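PDB 5VIA: pseudoperoxidase from Leishmania major, which binds heme b in a peroxidase-type fold but, as a pseudoperoxidase, is probably not an ordinary peroxidase. Local coordinates for residues Thr40-Ala45 with Ser59-Arg64; Gly50-Thr55 with Pro122-Pro127; His165-Gly170 with Asn209-Thr214; Leu201-Thr206 with Thr214-Leu219. One frame throughout, in Å; residues are numbered along the deposited sequence.

Contact 1: residues Thr40-Ala45 with Ser59-Arg64; sequences TAFVLA and SCAVVR. With HEM (protoporphyrin IX containing Fe), chain B.
Phe42 turns the rim of its ring toward Ser59 and Cys60 while one face looks onto the heme. Its CG stands anti to the backbone N (chi1 170°), which swings the ring off helix 33-49 and out over pyrrole C of the porphyrin. The heme methyl CMC lies against that face, with Phe42 CD1 and CMC 3.5 Å apart, and Phe42 CE2 reaches the meso carbon CHC. At the ring edge, near its plane, Ser59 OG comes to 3.6 Å from Phe42 CE2 and Cys60 SG to 3.7 Å from Phe42 CD2. The second is a sulfur-aromatic contact made at the edge, the line from SG to the ring centroid being 78° off the normal. Ser59 OG also accepts a bond from Ala61 N at 3.1 Å, an ST turn that gives the loop a fixed shape around the cysteine. Val43 offers its two methyls to backbone carbonyls: CG2 meets Cys60 O and CG1 meets Val62 O, each at 3.7 Å. Arg39, one turn earlier on the helix, donates to both oxygens, and the apolar valine packs beside them without competing. Cys60 SG binds the heme iron at 2.5 Å, and His159 NE2 takes the other axial position. With both axial sites filled by protein, in this structure peroxide would probably have to displace a ligand to reach the iron, consistent with the name pseudoperoxidase.

Contact 2: residues Gly50-Thr55 with Pro122-Pro127; sequences GFPAET and PTRNIP
Gly50 and Arg124 bring their CA atoms within 4.6 Å of each other where helix 33-49 ends in a Schellman motif. Gly50 has a positive phi (96°) that glycine takes easily, and with no side chain it lets Asn125 come close. The two backbones meet closely here: Asn125 N donates to Gly50 O at 2.8 Å, nearly straight at 173° and in the carbonyl plane, and Arg124 CA adds a CA-H...O contact to the same oxygen. Among the side chains, Asn125 sets its amide over one face of the Phe51 ring, with Asn125 ND2 3.3 Å from Phe51 CZ and the two planes close to perpendicular (82°). That nitrogen is held by Ala49 O, so the helix end fixes the amide above the ring, while Phe135 meets Phe51 edge-to-face. Arg124 bends at chi2 to bring its guanidinium back beside Pro52, where Arg124 NH1 lies 2.8 Å from Pro52 O; NH2 makes a salt bridge with Glu58 OE2. On the proline ring itself, the carbon Pro52 CD packs 3.2 Å from Thr123 O.

Contact 3: residues His165-Gly170 with Asn209-Thr214; sequences HENVSG and NKEVAT. With HEM (protoporphyrin IX containing Fe), chain B.
Asn209 ND2 donates to two backbone carbonyls, Gly170 O across the contact at 3.0 Å and Ala204 O in its own loop. The bond to Gly170 is nearly straight (167°), meets a lone pair in the carbonyl plane and lies almost in the plane of the amide. Asn209 CG lies between the backbone N and the carbonyl carbon (chi1 63°), which turns the amide to Gly170. OD1 accepts from Thr206 N and Arg205 NH1, fixing the group's rotation, a task suited to asparagine, which carries a donor and an acceptor on one flat group. Val212 supplies the apolar part: its CG2 packs on one side of the 165-170 loop, 3.4 Å from Val168 O and 3.5 Å from Glu166 O. Glu211 and Asn167 run side by side, touching through carbon, with Asn167 CB 3.6 Å from Glu211 CD. The loop is tied by His165 O, which accepts from both Val168 N and Gly170 N, and a positive phi at Gly170 closes it. On the side facing the heme it binds a propionate: Ser169 OG donates to O1A at 2.5 Å, His165 N to O1A at 2.9 Å, and His165 ND1 to O2A at 2.7 Å. Arg64 donates to the Asn167 and Val168 carbonyls. The type I turn 209-212, between strands 199-200 and 219-224, backs this propionate-binding loop between helices 149-155 and 186-194.

Contact 4: residues Leu201-Thr206 with Thr214-Leu219; sequences LTVART and TLPQTL
Leu215 sets CG anti to its carbonyl carbon (chi1 -65°); CD1 continues the chain straight to the 203-205 backbone and CD2 branches toward Val203 CG1. Arg205 bends at chi2 and chi3 (54° and 72°) so that its guanidinium curls back above the leucine. One face of that planar group rests on Leu215 CG, 3.9 Å from Arg205 NH2, and bonds from NH2 to Val212 O and from NH1 to Asn209 OD1 hold it in place. Leu215 CD1 tucks against the backbone, 3.2 Å from Val203 O and 3.3 Å from Arg205 N. Val203 is the hub of the apolar packing: CG1 touches Leu215 CD2 and CG2 touches Leu219 CD1, each at 3.9 Å, with the ring of Pro216 a little farther off. A branched valine can thus serve two leucines at once. Water bridges the two backbones. Pro216 O accepts from two waters: one, 2.8 Å from Pro216 O, also donates to Leu201 O and accepts from Leu219 N; the other, 2.7 Å from Pro216 O, accepts from Val203 N. These links satisfy polar groups where the chains stand too far apart to pair directly. Direct pairing comes where Leu201 N donates to Leu219 O at 3.0 Å, beside the antiparallel pairing of strands 199-200 and 219-224. From the middle strand, Leu219 also packs on Val238 and Asn240 of strand 235-240, and with Val203 it meets Leu171.

In the fold
Contact 1 is fully buried, beside the iron; contact 3 is also mostly buried but lies farther out, where the heme's propionate meets the protein. Contacts 2 and 4 are only partly buried and neither contributes to the heme pocket. Helix 33-49 ties contacts 1 and 2 together, one using its side, the other its end. Contacts 3 and 4 share Thr214; 209-214 and both segments of contact 4 lie in or at the end of the connection from strand 199-200 to strand 219-224, whereas 165-170 comes from an earlier loop between helices. Chemistry follows place: aromatic, sulfur and metal contacts at the centre, amide and carboxylate bonds around the propionate, backbone, arginine and water-mediated links nearer the surface.

Contact 1: residues Thr40-Ala45 with Ser59-Arg64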
# COMPACT_ATOMS: atom_id res chain seq x y z
N THR A 40 1.73 4.98 0.34
CA THR A 40 2.97 5.57 0.81
C THR A 40 3.67 4.75 1.90
O THR A 40 4.89 4.73 1.98
CB THR A 40 2.72 7.00 1.29
OG1 THR A 40 2.17 7.75 0.21
CG2 THR A 40 4.01 7.65 1.71
N ALA A 41 2.90 4.06 2.74
CA ALA A 41 3.53 3.23 3.78
C ALA A 41 4.30 2.10 3.11
O ALA A 41 5.37 1.72 3.59
CB ALA A 41 2.50 2.68 4.73
N PHE A 42 3.74 1.57 2.03
CA PHE A 42 4.41 0.54 1.25
C PHE A 42 5.60 1.08 0.46
O PHE A 42 6.67 0.47 0.44
CB PHE A 42 3.43 -0.21 0.32
CG PHE A 42 4.11 -1.10 -0.69
CD1 PHE A 42 4.96 -2.13 -0.27
CD2 PHE A 42 3.90 -0.93 -2.05
CE1 PHE A 42 5.60 -2.95 -1.20
CE2 PHE A 42 4.53 -1.74 -2.98
CZ PHE A 42 5.38 -2.76 -2.55
N VAL A 43 5.41 2.22 -0.21
CA VAL A 43 6.52 2.87 -0.91
C VAL A 43 7.73 3.02 0.02
O VAL A 43 8.86 2.64 -0.34
CB VAL A 43 6.10 4.26 -1.46
CG1 VAL A 43 7.25 4.91 -2.17
CG2 VAL A 43 4.91 4.13 -2.41
N LEU A 44 7.50 3.54 1.23
CA LEU A 44 8.59 3.81 2.15
C LEU A 44 9.26 2.51 2.58
O LEU A 44 10.48 2.40 2.57
CB LEU A 44 8.08 4.58 3.37
CG LEU A 44 7.67 6.03 3.04
CD1 LEU A 44 7.08 6.72 4.25
CD2 LEU A 44 8.87 6.81 2.51
N ALA A 45 8.45 1.52 2.94
CA ALA A 45 8.97 0.24 3.41
C ALA A 45 9.72 -0.49 2.30
O ALA A 45 10.76 -1.09 2.55
CB ALA A 45 7.84 -0.62 3.93
N SER A 59 5.75 -3.19 -8.80
CA SER A 59 4.85 -2.88 -7.70
C SER A 59 4.56 -1.40 -7.74
O SER A 59 5.13 -0.68 -8.56
CB SER A 59 5.49 -3.22 -6.35
OG SER A 59 6.42 -2.22 -5.99
N CYS A 60 3.69 -0.93 -6.85
CA CYS A 60 3.40 0.50 -6.80
C CYS A 60 4.36 1.27 -5.90
O CYS A 60 4.09 2.42 -5.53
CB CYS A 60 1.95 0.75 -6.37
SG CYS A 60 1.61 0.18 -4.70
N ALA A 61 5.50 0.67 -5.57
CA ALA A 61 6.53 1.36 -4.80
C ALA A 61 7.28 2.38 -5.65
O ALA A 61 8.49 2.53 -5.52
CB ALA A 61 7.52 0.34 -4.19
N VAL A 62 6.56 3.08 -6.53
CA VAL A 62 7.20 4.12 -7.32
C VAL A 62 7.09 5.43 -6.56
O VAL A 62 6.23 5.59 -5.70
CB VAL A 62 6.59 4.25 -8.75
CG1 VAL A 62 6.71 2.92 -9.51
CG2 VAL A 62 5.14 4.72 -8.71
N VAL A 63 7.97 6.37 -6.86
CA VAL A 63 8.02 7.63 -6.13
C VAL A 63 7.02 8.62 -6.71
O VAL A 63 6.78 9.70 -6.13
CB VAL A 63 9.44 8.22 -6.18
CG1 VAL A 63 9.73 8.79 -7.56
CG2 VAL A 63 9.59 9.29 -5.14
N ARG A 64 6.43 8.26 -7.85
CA ARG A 64 5.55 9.18 -8.58
C ARG A 64 4.16 9.26 -7.95
O ARG A 64 3.71 8.34 -7.28
CB ARG A 64 5.46 8.76 -10.05
CG ARG A 64 6.81 8.68 -10.79
CD ARG A 64 6.64 8.38 -12.29
NE ARG A 64 5.92 7.12 -12.52
CZ ARG A 64 6.51 5.93 -12.71
NH1 ARG A 64 7.83 5.83 -12.70
NH2 ARG A 64 5.77 4.85 -12.91
CHA HEM B . -2.12 1.16 -6.16
CHB HEM B . 0.29 -2.62 -8.06
CHC HEM B . 1.72 -3.77 -3.57
CHD HEM B . -1.28 -0.45 -1.64
C1A HEM B . -1.53 0.29 -7.03
C2A HEM B . -1.52 0.45 -8.47
C3A HEM B . -0.86 -0.57 -9.00
C4A HEM B . -0.42 -1.45 -7.92
CMA HEM B . -0.61 -0.81 -10.50
CAA HEM B . -2.13 1.65 -9.23
CBA HEM B . -1.12 2.78 -9.01
CGA HEM B . -1.52 4.08 -9.67
O1A HEM B . -1.64 4.10 -10.92
O2A HEM B . -1.69 5.10 -8.95
C1B HEM B . 0.92 -3.27 -7.02
C2B HEM B . 1.77 -4.44 -7.11
C3B HEM B . 2.19 -4.76 -5.88
C4B HEM B . 1.59 -3.82 -4.94
CMB HEM B . 2.13 -5.16 -8.42
CAB HEM B . 3.12 -5.97 -5.58
CBB HEM B . 3.95 -5.99 -4.53
C1C HEM B . 1.04 -2.99 -2.65
C2C HEM B . 1.14 -3.07 -1.19
C3C HEM B . 0.30 -2.13 -0.66
C4C HEM B . -0.35 -1.45 -1.77
CMC HEM B . 2.07 -4.06 -0.44
CAC HEM B . -0.02 -1.71 0.79
CBC HEM B . 0.65 -2.17 1.86
C1D HEM B . -1.81 0.29 -2.67
C2D HEM B . -2.77 1.36 -2.52
C3D HEM B . -3.04 1.86 -3.93
C4D HEM B . -2.21 1.05 -4.79
CMD HEM B . -3.40 1.89 -1.21
CAD HEM B . -3.98 3.03 -4.35
CBD HEM B . -3.11 4.29 -4.26
CGD HEM B . -3.87 5.52 -4.68
O1D HEM B . -3.23 6.60 -4.86
O2D HEM B . -5.12 5.42 -4.84
NA HEM B . -0.85 -0.89 -6.72
NB HEM B . 0.83 -2.92 -5.69
NC HEM B . 0.12 -1.99 -2.97
ND HEM B . -1.51 0.12 -4.02
FE HEM B . -0.31 -1.39 -4.89

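Contact 2: residues Gly50-Thr55 with Pro122-Pro127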
# COMPACT_ATOMS: atom_id res chain seq x y z
N GLY A 50 15.07 -2.01 -0.14
CA GLY A 50 15.90 -2.10 -1.33
C GLY A 50 15.10 -2.43 -2.58
O GLY A 50 15.68 -2.84 -3.59
N PHE A 51 13.79 -2.23 -2.51
CA PHE A 51 12.94 -2.47 -3.67
C PHE A 51 12.19 -1.22 -4.14
O PHE A 51 10.98 -1.30 -4.39
CB PHE A 51 11.91 -3.57 -3.34
CG PHE A 51 12.53 -4.92 -3.04
CD1 PHE A 51 13.08 -5.69 -4.06
CD2 PHE A 51 12.54 -5.43 -1.75
CE1 PHE A 51 13.64 -6.93 -3.79
CE2 PHE A 51 13.10 -6.67 -1.47
CZ PHE A 51 13.66 -7.42 -2.48
N PRO A 52 12.89 -0.08 -4.31
CA PRO A 52 12.16 1.04 -4.92
C PRO A 52 11.78 0.63 -6.34
O PRO A 52 12.60 0.01 -7.02
CB PRO A 52 13.21 2.16 -4.96
CG PRO A 52 14.53 1.45 -5.07
CD PRO A 52 14.34 0.21 -4.21
N ALA A 53 10.57 0.97 -6.77
CA ALA A 53 10.12 0.57 -8.11
C ALA A 53 10.24 1.70 -9.12
O ALA A 53 10.06 2.87 -8.78
CB ALA A 53 8.70 0.03 -8.08
N GLU A 54 10.51 1.33 -10.37
CA GLU A 54 10.53 2.26 -11.48
C GLU A 54 9.24 2.08 -12.28
O GLU A 54 8.73 3.03 -12.89
CB GLU A 54 11.76 1.97 -12.35
CG GLU A 54 12.21 3.13 -13.19
CD GLU A 54 12.30 4.42 -12.40
OE1 GLU A 54 12.95 4.43 -11.32
OE2 GLU A 54 11.71 5.42 -12.85
N THR A 55 8.70 0.87 -12.24
CA THR A 55 7.49 0.53 -13.00
C THR A 55 6.46 -0.24 -12.16
O THR A 55 6.83 -1.09 -11.32
CB THR A 55 7.87 -0.30 -14.27
OG1 THR A 55 6.69 -0.70 -14.96
CG2 THR A 55 8.68 -1.54 -13.88
N PRO A 122 19.63 5.78 -0.98
CA PRO A 122 18.69 4.83 -1.60
C PRO A 122 19.44 3.60 -2.13
O PRO A 122 20.54 3.74 -2.66
CB PRO A 122 18.11 5.63 -2.79
CG PRO A 122 18.37 7.08 -2.45
CD PRO A 122 19.65 7.09 -1.67
N THR A 123 18.88 2.42 -1.95
CA THR A 123 19.51 1.20 -2.44
C THR A 123 18.54 0.50 -3.35
O THR A 123 17.34 0.62 -3.17
CB THR A 123 19.82 0.23 -1.29
OG1 THR A 123 18.61 0.02 -0.54
CG2 THR A 123 20.89 0.78 -0.38
N ARG A 124 19.05 -0.23 -4.33
CA ARG A 124 18.19 -1.06 -5.17
C ARG A 124 18.83 -2.44 -5.26
O ARG A 124 19.95 -2.59 -5.74
CB ARG A 124 18.03 -0.42 -6.57
CG ARG A 124 17.46 -1.35 -7.64
CD ARG A 124 15.98 -1.58 -7.49
NE ARG A 124 15.47 -2.52 -8.49
CZ ARG A 124 14.23 -2.98 -8.51
NH1 ARG A 124 13.35 -2.58 -7.59
NH2 ARG A 124 13.85 -3.85 -9.44
N ASN A 125 18.13 -3.44 -4.73
CA ASN A 125 18.58 -4.82 -4.85
C ASN A 125 18.69 -5.23 -6.31
O ASN A 125 17.96 -4.73 -7.17
CB ASN A 125 17.61 -5.72 -4.10
CG ASN A 125 17.55 -5.40 -2.63
OD1 ASN A 125 18.55 -4.98 -2.04
ND2 ASN A 125 16.38 -5.58 -2.02
N ILE A 126 19.61 -6.15 -6.60
CA ILE A 126 19.84 -6.60 -7.96
C ILE A 126 19.44 -8.07 -8.08
O ILE A 126 19.92 -8.91 -7.31
CB ILE A 126 21.33 -6.45 -8.33
CG1 ILE A 126 21.74 -4.98 -8.25
CG2 ILE A 126 21.61 -7.03 -9.71
CD1 ILE A 126 23.24 -4.75 -8.25
N PRO A 127 18.55 -8.39 -9.04
CA PRO A 127 18.11 -9.78 -9.21
C PRO A 127 19.25 -10.74 -9.51
O PRO A 127 20.28 -10.33 -10.05
CB PRO A 127 17.17 -9.69 -10.41
CG PRO A 127 16.58 -8.30 -10.30
CD PRO A 127 17.77 -7.46 -9.87

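Contact 3: residues His165-Gly170 with Asn209-Thr214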
# COMPACT_ATOMS: atom_id res chain seq x y z
N HIS A 165 -3.51 6.19 -11.57
CA HIS A 165 -3.20 7.56 -11.97
C HIS A 165 -2.31 7.61 -13.22
O HIS A 165 -1.47 6.73 -13.44
CB HIS A 165 -2.54 8.32 -10.82
CG HIS A 165 -3.35 8.32 -9.56
ND1 HIS A 165 -3.44 7.21 -8.74
CD2 HIS A 165 -4.13 9.27 -8.99
CE1 HIS A 165 -4.22 7.48 -7.71
NE2 HIS A 165 -4.66 8.73 -7.85
N GLU A 166 -2.49 8.65 -14.02
CA GLU A 166 -1.78 8.77 -15.30
C GLU A 166 -0.26 8.94 -15.14
O GLU A 166 0.50 8.51 -15.99
CB GLU A 166 -2.38 9.88 -16.16
CG GLU A 166 -3.11 9.38 -17.43
CD GLU A 166 -4.28 10.24 -17.83
OE1 GLU A 166 -4.58 11.20 -17.08
OE2 GLU A 166 -4.91 9.98 -18.89
N ASN A 167 0.17 9.54 -14.03
CA ASN A 167 1.60 9.74 -13.79
C ASN A 167 2.26 8.62 -12.98
O ASN A 167 3.46 8.70 -12.66
CB ASN A 167 1.89 11.11 -13.16
CG ASN A 167 1.21 11.31 -11.82
OD1 ASN A 167 0.37 10.51 -11.41
ND2 ASN A 167 1.55 12.40 -11.14
N VAL A 168 1.49 7.59 -12.66
CA VAL A 168 1.99 6.42 -11.94
C VAL A 168 1.93 5.18 -12.83
O VAL A 168 2.97 4.66 -13.26
CB VAL A 168 1.18 6.19 -10.65
CG1 VAL A 168 1.72 4.98 -9.86
CG2 VAL A 168 1.20 7.45 -9.80
N SER A 169 0.73 4.70 -13.13
CA SER A 169 0.57 3.54 -14.00
C SER A 169 0.46 3.93 -15.47
O SER A 169 0.72 3.11 -16.35
CB SER A 169 -0.67 2.74 -13.60
OG SER A 169 -0.53 2.28 -12.27
N GLY A 170 0.04 5.16 -15.73
CA GLY A 170 -0.09 5.63 -17.10
C GLY A 170 -1.53 5.67 -17.58
O GLY A 170 -1.79 5.95 -18.76
N ASN A 209 0.36 10.83 -19.84
CA ASN A 209 1.16 9.84 -19.09
C ASN A 209 2.67 9.91 -19.36
O ASN A 209 3.39 8.91 -19.19
CB ASN A 209 0.63 8.40 -19.29
CG ASN A 209 0.72 7.92 -20.74
OD1 ASN A 209 1.44 8.48 -21.56
ND2 ASN A 209 -0.01 6.84 -21.05
N LYS A 210 3.15 11.09 -19.73
CA LYS A 210 4.57 11.28 -20.06
C LYS A 210 5.52 11.01 -18.90
O LYS A 210 6.69 10.75 -19.13
CB LYS A 210 4.80 12.70 -20.59
CG LYS A 210 4.11 13.01 -21.90
CD LYS A 210 4.00 14.52 -22.11
CE LYS A 210 4.58 14.93 -23.44
NZ LYS A 210 6.06 14.76 -23.46
N GLU A 211 5.03 11.09 -17.66
CA GLU A 211 5.87 10.84 -16.49
C GLU A 211 6.22 9.36 -16.35
O GLU A 211 7.14 8.99 -15.61
CB GLU A 211 5.18 11.30 -15.20
CG GLU A 211 5.18 12.80 -14.94
CD GLU A 211 4.88 13.10 -13.48
OE1 GLU A 211 5.32 12.32 -12.60
OE2 GLU A 211 4.20 14.12 -13.21
N VAL A 212 5.46 8.51 -17.04
CA VAL A 212 5.72 7.08 -17.02
C VAL A 212 6.60 6.76 -18.22
O VAL A 212 6.14 6.68 -19.36
CB VAL A 212 4.40 6.28 -17.03
CG1 VAL A 212 4.66 4.78 -16.90
CG2 VAL A 212 3.51 6.75 -15.88
N ALA A 213 7.90 6.61 -17.95
CA ALA A 213 8.92 6.53 -18.99
C ALA A 213 8.71 5.31 -19.86
O ALA A 213 8.84 5.36 -21.09
CB ALA A 213 10.30 6.50 -18.36
N THR A 214 8.41 4.19 -19.21
CA THR A 214 8.13 2.95 -19.89
C THR A 214 6.76 2.44 -19.42
O THR A 214 6.57 2.14 -18.24
CB THR A 214 9.25 1.90 -19.66
OG1 THR A 214 8.83 0.61 -20.13
CG2 THR A 214 9.63 1.81 -18.18
CHA HEM B . -2.12 1.16 -6.16
CHB HEM B . 0.29 -2.62 -8.06
CHC HEM B . 1.72 -3.77 -3.57
CHD HEM B . -1.28 -0.45 -1.64
C1A HEM B . -1.53 0.29 -7.03
C2A HEM B . -1.52 0.45 -8.47
C3A HEM B . -0.86 -0.57 -9.00
C4A HEM B . -0.42 -1.45 -7.92
CMA HEM B . -0.61 -0.81 -10.50
CAA HEM B . -2.13 1.65 -9.23
CBA HEM B . -1.12 2.78 -9.01
CGA HEM B . -1.52 4.08 -9.67
O1A HEM B . -1.64 4.10 -10.92
O2A HEM B . -1.69 5.10 -8.95
C1B HEM B . 0.92 -3.27 -7.02
C2B HEM B . 1.77 -4.44 -7.11
C3B HEM B . 2.19 -4.76 -5.88
C4B HEM B . 1.59 -3.82 -4.94
CMB HEM B . 2.13 -5.16 -8.42
CAB HEM B . 3.12 -5.97 -5.58
CBB HEM B . 3.95 -5.99 -4.53
C1C HEM B . 1.04 -2.99 -2.65
C2C HEM B . 1.14 -3.07 -1.19
C3C HEM B . 0.30 -2.13 -0.66
C4C HEM B . -0.35 -1.45 -1.77
CMC HEM B . 2.07 -4.06 -0.44
CAC HEM B . -0.02 -1.71 0.79
CBC HEM B . 0.65 -2.17 1.86
C1D HEM B . -1.81 0.29 -2.67
C2D HEM B . -2.77 1.36 -2.52
C3D HEM B . -3.04 1.86 -3.93
C4D HEM B . -2.21 1.05 -4.79
CMD HEM B . -3.40 1.89 -1.21
CAD HEM B . -3.98 3.03 -4.35
CBD HEM B . -3.11 4.29 -4.26
CGD HEM B . -3.87 5.52 -4.68
O1D HEM B . -3.23 6.60 -4.86
O2D HEM B . -5.12 5.42 -4.84
NA HEM B . -0.85 -0.89 -6.72
NB HEM B . 0.83 -2.92 -5.69
NC HEM B . 0.12 -1.99 -2.97
ND HEM B . -1.51 0.12 -4.02
FE HEM B . -0.31 -1.39 -4.89

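Contact 4: residues Leu201-Thr206 with Thr214-Leu219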
# COMPACT_ATOMS: atom_id res chain seq x y z
N LEU A 201 -4.01 -5.76 -21.13
CA LEU A 201 -4.36 -4.37 -21.37
C LEU A 201 -3.16 -3.63 -21.94
O LEU A 201 -2.07 -3.67 -21.37
CB LEU A 201 -4.81 -3.68 -20.08
CG LEU A 201 -5.07 -2.17 -20.14
CD1 LEU A 201 -6.32 -1.87 -20.94
CD2 LEU A 201 -5.16 -1.56 -18.75
N THR A 202 -3.35 -2.97 -23.08
CA THR A 202 -2.29 -2.15 -23.63
C THR A 202 -2.43 -0.75 -23.08
O THR A 202 -3.48 -0.12 -23.23
CB THR A 202 -2.36 -2.08 -25.16
OG1 THR A 202 -2.09 -3.37 -25.71
CG2 THR A 202 -1.34 -1.10 -25.70
N VAL A 203 -1.40 -0.25 -22.41
CA VAL A 203 -1.41 1.13 -21.97
C VAL A 203 -0.73 1.96 -23.05
O VAL A 203 0.47 1.81 -23.29
CB VAL A 203 -0.74 1.30 -20.59
CG1 VAL A 203 -0.79 2.74 -20.14
CG2 VAL A 203 -1.42 0.42 -19.56
N ALA A 204 -1.50 2.81 -23.72
CA ALA A 204 -0.98 3.63 -24.81
C ALA A 204 -0.27 4.88 -24.31
O ALA A 204 -0.62 5.43 -23.27
CB ALA A 204 -2.10 4.03 -25.75
N ARG A 205 0.74 5.31 -25.06
CA ARG A 205 1.38 6.60 -24.83
C ARG A 205 0.38 7.71 -25.12
O ARG A 205 -0.20 7.75 -26.20
CB ARG A 205 2.59 6.76 -25.76
CG ARG A 205 3.31 8.09 -25.62
CD ARG A 205 3.72 8.35 -24.18
NE ARG A 205 4.81 7.48 -23.76
CZ ARG A 205 5.14 7.25 -22.49
NH1 ARG A 205 4.44 7.80 -21.51
NH2 ARG A 205 6.16 6.45 -22.20
N THR A 206 0.15 8.60 -24.15
CA THR A 206 -0.70 9.77 -24.36
C THR A 206 0.00 11.03 -23.89
O THR A 206 1.09 10.97 -23.31
CB THR A 206 -2.04 9.70 -23.58
OG1 THR A 206 -1.78 9.91 -22.18
CG2 THR A 206 -2.74 8.36 -23.78
N THR A 214 8.41 4.19 -19.21
CA THR A 214 8.13 2.95 -19.89
C THR A 214 6.76 2.44 -19.42
O THR A 214 6.57 2.14 -18.24
CB THR A 214 9.25 1.90 -19.66
OG1 THR A 214 8.83 0.61 -20.13
CG2 THR A 214 9.63 1.81 -18.18
N LEU A 215 5.80 2.39 -20.33
CA LEU A 215 4.44 2.01 -19.96
C LEU A 215 4.37 0.53 -19.57
O LEU A 215 5.06 -0.30 -20.16
CB LEU A 215 3.47 2.33 -21.10
CG LEU A 215 3.36 3.83 -21.35
CD1 LEU A 215 2.56 4.12 -22.58
CD2 LEU A 215 2.74 4.51 -20.15
N PRO A 216 3.53 0.20 -18.58
CA PRO A 216 3.49 -1.18 -18.10
C PRO A 216 2.92 -2.14 -19.15
O PRO A 216 2.05 -1.75 -19.96
CB PRO A 216 2.60 -1.11 -16.86
CG PRO A 216 1.84 0.14 -16.97
CD PRO A 216 2.65 1.09 -17.81
N GLN A 217 3.42 -3.37 -19.15
CA GLN A 217 3.07 -4.34 -20.17
C GLN A 217 2.35 -5.55 -19.59
O GLN A 217 1.89 -6.41 -20.34
CB GLN A 217 4.34 -4.81 -20.89
CG GLN A 217 5.23 -3.70 -21.44
CD GLN A 217 6.44 -4.23 -22.18
OE1 GLN A 217 6.79 -5.41 -22.06
NE2 GLN A 217 7.09 -3.37 -22.96
N THR A 218 2.27 -5.62 -18.27
CA THR A 218 1.72 -6.79 -17.61
C THR A 218 0.37 -6.51 -16.97
O THR A 218 -0.16 -7.33 -16.23
CB THR A 218 2.67 -7.30 -16.49
OG1 THR A 218 2.52 -6.46 -15.34
CG2 THR A 218 4.12 -7.26 -16.95
N LEU A 219 -0.19 -5.34 -17.24
CA LEU A 219 -1.50 -5.05 -16.67
C LEU A 219 -2.58 -5.85 -17.38
O LEU A 219 -2.51 -6.06 -18.60
CB LEU A 219 -1.82 -3.56 -16.70
CG LEU A 219 -0.90 -2.61 -15.92
CD1 LEU A 219 -1.43 -1.19 -16.00
CD2 LEU A 219 -0.73 -3.04 -14.46
O HOH W 1 -0.15 -3.46 -19.49
O HOH W 2 1.19 -1.51 -22.54